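Salicylaldehyde dehydrogenase NahF (Pseudomonas putida, PDB 4JZ6) probably catalyses the NAD(+)-dependent oxidation of salicylaldehyde to salicylate, a step of naphthalene degradation, as a member of the aldehyde dehydrogenase family. Local coordinates at residues 376-388 / 397-409. Residues are numbered along the deposited sequence; the frame is centred on the assembly and turned at random.
Sequences AVMPATILDHVKS and TFGPITVVIRCKG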
# COMPACT_ATOMS: atom_id res chain seq x y z
N ALA A 376 -31.58 -8.61 16.96
CA ALA A 376 -31.26 -8.79 15.55
C ALA A 376 -32.49 -8.71 14.66
O ALA A 376 -32.43 -9.02 13.47
CB ALA A 376 -30.54 -10.12 15.34
N VAL A 377 -33.61 -8.28 15.23
CA VAL A 377 -34.86 -8.18 14.49
C VAL A 377 -35.24 -6.72 14.20
O VAL A 377 -35.32 -5.90 15.11
CB VAL A 377 -36.01 -8.88 15.24
CG1 VAL A 377 -37.28 -8.86 14.41
CG2 VAL A 377 -35.62 -10.31 15.58
N MET A 378 -35.46 -6.41 12.92
CA MET A 378 -35.81 -5.06 12.49
C MET A 378 -36.60 -5.11 11.19
O MET A 378 -36.26 -5.88 10.30
CB MET A 378 -34.55 -4.22 12.29
CG MET A 378 -34.80 -2.74 11.99
SD MET A 378 -33.27 -1.78 11.88
CE MET A 378 -33.94 -0.12 11.82
N PRO A 379 -37.67 -4.31 11.09
CA PRO A 379 -38.37 -4.18 9.81
C PRO A 379 -37.57 -3.31 8.85
O PRO A 379 -36.74 -2.52 9.31
CB PRO A 379 -39.67 -3.47 10.20
CG PRO A 379 -39.38 -2.79 11.50
CD PRO A 379 -38.39 -3.65 12.20
N ALA A 380 -37.80 -3.47 7.55
CA ALA A 380 -37.16 -2.60 6.57
C ALA A 380 -37.53 -1.16 6.86
O ALA A 380 -38.71 -0.81 6.93
CB ALA A 380 -37.57 -2.99 5.17
N THR A 381 -36.52 -0.32 7.05
CA THR A 381 -36.74 1.05 7.51
C THR A 381 -36.08 2.08 6.59
O THR A 381 -34.93 1.93 6.19
CB THR A 381 -36.20 1.22 8.95
OG1 THR A 381 -36.81 0.25 9.81
CG2 THR A 381 -36.50 2.61 9.48
N ILE A 382 -36.83 3.13 6.24
CA ILE A 382 -36.29 4.25 5.47
C ILE A 382 -36.52 5.57 6.21
O ILE A 382 -37.64 5.87 6.62
CB ILE A 382 -36.95 4.35 4.07
CG1 ILE A 382 -36.85 3.03 3.31
CG2 ILE A 382 -36.31 5.46 3.27
CD1 ILE A 382 -37.68 3.01 2.06
N LEU A 383 -35.45 6.34 6.38
CA LEU A 383 -35.56 7.66 6.99
C LEU A 383 -35.40 8.73 5.91
O LEU A 383 -34.49 8.65 5.08
CB LEU A 383 -34.51 7.85 8.09
CG LEU A 383 -34.52 6.83 9.23
CD1 LEU A 383 -33.42 7.10 10.24
CD2 LEU A 383 -35.86 6.84 9.91
N ASP A 384 -36.30 9.71 5.92
CA ASP A 384 -36.28 10.80 4.95
C ASP A 384 -35.89 12.11 5.62
O ASP A 384 -36.00 12.25 6.84
CB ASP A 384 -37.65 10.94 4.29
CG ASP A 384 -37.62 11.79 3.03
OD1 ASP A 384 -36.56 12.37 2.72
OD2 ASP A 384 -38.66 11.87 2.35
N HIS A 385 -35.46 13.08 4.81
CA HIS A 385 -35.02 14.39 5.31
C HIS A 385 -33.91 14.25 6.34
O HIS A 385 -33.95 14.87 7.40
CB HIS A 385 -36.18 15.18 5.90
CG HIS A 385 -37.37 15.27 5.00
ND1 HIS A 385 -37.41 16.10 3.90
CD2 HIS A 385 -38.56 14.63 5.04
CE1 HIS A 385 -38.58 15.97 3.30
NE2 HIS A 385 -39.30 15.09 3.97
N VAL A 386 -32.92 13.42 6.02
CA VAL A 386 -31.73 13.28 6.84
C VAL A 386 -30.76 14.41 6.50
O VAL A 386 -30.56 14.74 5.33
CB VAL A 386 -31.09 11.90 6.66
CG1 VAL A 386 -29.71 11.84 7.28
CG2 VAL A 386 -32.00 10.84 7.26
N LYS A 387 -30.16 15.00 7.53
CA LYS A 387 -29.31 16.17 7.35
C LYS A 387 -27.93 15.95 7.98
O LYS A 387 -27.74 15.03 8.78
CB LYS A 387 -29.99 17.41 7.95
CG LYS A 387 -31.30 17.82 7.28
CD LYS A 387 -31.04 18.43 5.90
CE LYS A 387 -32.18 19.36 5.45
NZ LYS A 387 -33.34 18.65 4.83
N SER A 388 -26.98 16.81 7.62
CA SER A 388 -25.57 16.60 7.96
C SER A 388 -25.24 16.64 9.46
O SER A 388 -24.14 16.28 9.85
CB SER A 388 -24.70 17.60 7.20
OG SER A 388 -25.26 18.91 7.22
N THR A 397 -24.36 1.99 9.10
CA THR A 397 -25.34 1.28 9.89
C THR A 397 -25.60 -0.09 9.28
O THR A 397 -26.26 -0.21 8.25
CB THR A 397 -26.68 2.05 9.95
OG1 THR A 397 -27.31 2.03 8.67
CG2 THR A 397 -26.44 3.50 10.38
N PHE A 398 -25.06 -1.13 9.90
CA PHE A 398 -25.16 -2.48 9.34
C PHE A 398 -26.53 -3.09 9.62
O PHE A 398 -26.71 -3.82 10.59
CB PHE A 398 -24.06 -3.38 9.91
CG PHE A 398 -23.10 -3.88 8.88
CD1 PHE A 398 -22.48 -2.99 8.00
CD2 PHE A 398 -22.82 -5.23 8.77
CE1 PHE A 398 -21.60 -3.45 7.04
CE2 PHE A 398 -21.93 -5.70 7.81
CZ PHE A 398 -21.32 -4.81 6.94
N GLY A 399 -27.49 -2.78 8.76
CA GLY A 399 -28.85 -3.24 8.96
C GLY A 399 -29.81 -2.89 7.84
O GLY A 399 -29.45 -2.15 6.92
N PRO A 400 -31.04 -3.43 7.91
CA PRO A 400 -32.11 -3.16 6.95
C PRO A 400 -32.71 -1.77 7.16
O PRO A 400 -33.92 -1.60 7.33
CB PRO A 400 -33.15 -4.23 7.29
CG PRO A 400 -32.95 -4.49 8.75
CD PRO A 400 -31.46 -4.37 8.97
N ILE A 401 -31.83 -0.77 7.16
CA ILE A 401 -32.23 0.62 7.28
C ILE A 401 -31.39 1.43 6.29
O ILE A 401 -30.26 1.05 5.99
CB ILE A 401 -32.04 1.15 8.72
CG1 ILE A 401 -32.56 2.58 8.85
CG2 ILE A 401 -30.59 1.05 9.15
CD1 ILE A 401 -32.45 3.16 10.25
N THR A 402 -31.97 2.51 5.77
CA THR A 402 -31.26 3.37 4.83
C THR A 402 -31.84 4.80 4.89
O THR A 402 -32.98 5.00 5.30
CB THR A 402 -31.30 2.80 3.40
OG1 THR A 402 -30.28 3.41 2.60
CG2 THR A 402 -32.67 3.02 2.76
N VAL A 403 -31.03 5.78 4.48
CA VAL A 403 -31.42 7.18 4.61
C VAL A 403 -31.52 7.95 3.29
O VAL A 403 -30.77 7.70 2.34
CB VAL A 403 -30.47 7.96 5.56
CG1 VAL A 403 -30.41 7.28 6.91
CG2 VAL A 403 -29.08 8.07 4.95
N VAL A 404 -32.47 8.87 3.24
CA VAL A 404 -32.65 9.73 2.08
C VAL A 404 -32.14 11.14 2.38
O VAL A 404 -32.61 11.79 3.31
CB VAL A 404 -34.14 9.83 1.67
CG1 VAL A 404 -34.26 10.49 0.32
CG2 VAL A 404 -34.77 8.46 1.64
N ILE A 405 -31.18 11.60 1.59
CA ILE A 405 -30.74 12.98 1.66
C ILE A 405 -31.16 13.71 0.40
O ILE A 405 -30.80 13.31 -0.71
CB ILE A 405 -29.22 13.10 1.81
CG1 ILE A 405 -28.73 12.20 2.95
CG2 ILE A 405 -28.83 14.54 2.06
CD1 ILE A 405 -27.24 11.96 2.94
N ARG A 406 -31.97 14.75 0.56
CA ARG A 406 -32.45 15.51 -0.58
C ARG A 406 -31.44 16.60 -0.93
O ARG A 406 -30.75 17.12 -0.05
CB ARG A 406 -33.81 16.12 -0.27
CG ARG A 406 -34.92 15.08 -0.15
CD ARG A 406 -36.09 15.60 0.66
NE ARG A 406 -37.15 14.60 0.76
CZ ARG A 406 -38.32 14.68 0.15
NH1 ARG A 406 -39.22 13.72 0.31
NH2 ARG A 406 -38.62 15.74 -0.60
N CYS A 407 -31.36 16.93 -2.21
CA CYS A 407 -30.41 17.94 -2.68
C CYS A 407 -30.97 18.70 -3.86
O CYS A 407 -31.94 18.27 -4.49
CB CYS A 407 -29.08 17.29 -3.07
SG CYS A 407 -29.14 16.27 -4.56
N LYS A 408 -30.34 19.83 -4.16
CA LYS A 408 -30.72 20.64 -5.31
C LYS A 408 -29.56 20.77 -6.27
O LYS A 408 -28.61 21.52 -6.02
CB LYS A 408 -31.21 22.02 -4.86
CG LYS A 408 -32.64 22.03 -4.35
CD LYS A 408 -32.82 22.97 -3.17
CE LYS A 408 -34.23 22.90 -2.60
NZ LYS A 408 -34.43 23.80 -1.43
N GLY A 409 -29.62 20.05 -7.38
CA GLY A 409 -28.66 20.25 -8.45
C GLY A 409 -27.52 19.26 -8.47
O GLY A 409 -27.21 18.59 -7.49
O HOH W 1 -32.42 15.72 3.16
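R406 grips the carboxylate of D384 side-on in a salt bridge. Its NE meets OD1 of D384 at 3.0 Å, and its NH1 meets OD2 of D384 at 2.8 Å on the syn lone pair. The carboxylate and guanidinium planes lie 25° apart. D384 reaches over because its CG is anti to the backbone N (chi1 -165°). CE1 of H385 sits over one face of the guanidinium, toward its rim, 3.2 Å from NE of R406. NH1 has a second anionic partner, D315 of helix 311-327. With R406 replaced by alanine, D384 and D315 are likely to lose the positive charge they share, and H385 its neighbour at CE1.

Before D384, strands 381-384 and 401-407 pair in parallel. T381 N donates a hydrogen bond to P400 O, T402 N to T381 O, L383 N to T402 O, and V404 N to L383 O at 2.7 Å. Past D384, V386 N donates to V404 O at 3.2 Å, and a water joins V386 O to R406 N. On one face CG2 of I382 meets CG2 of V404 at 3.7 Å, near F321 of helix 311-327. On the other, CE of M378 touches CB of I401 at 3.9 Å, and L383, V403 and V386 continue the row. These are neighbouring parallel strands of a mixed sheet in the aldehyde dehydrogenase fold, between strands 366-369 and 306-310, away from the salicylaldehyde sites.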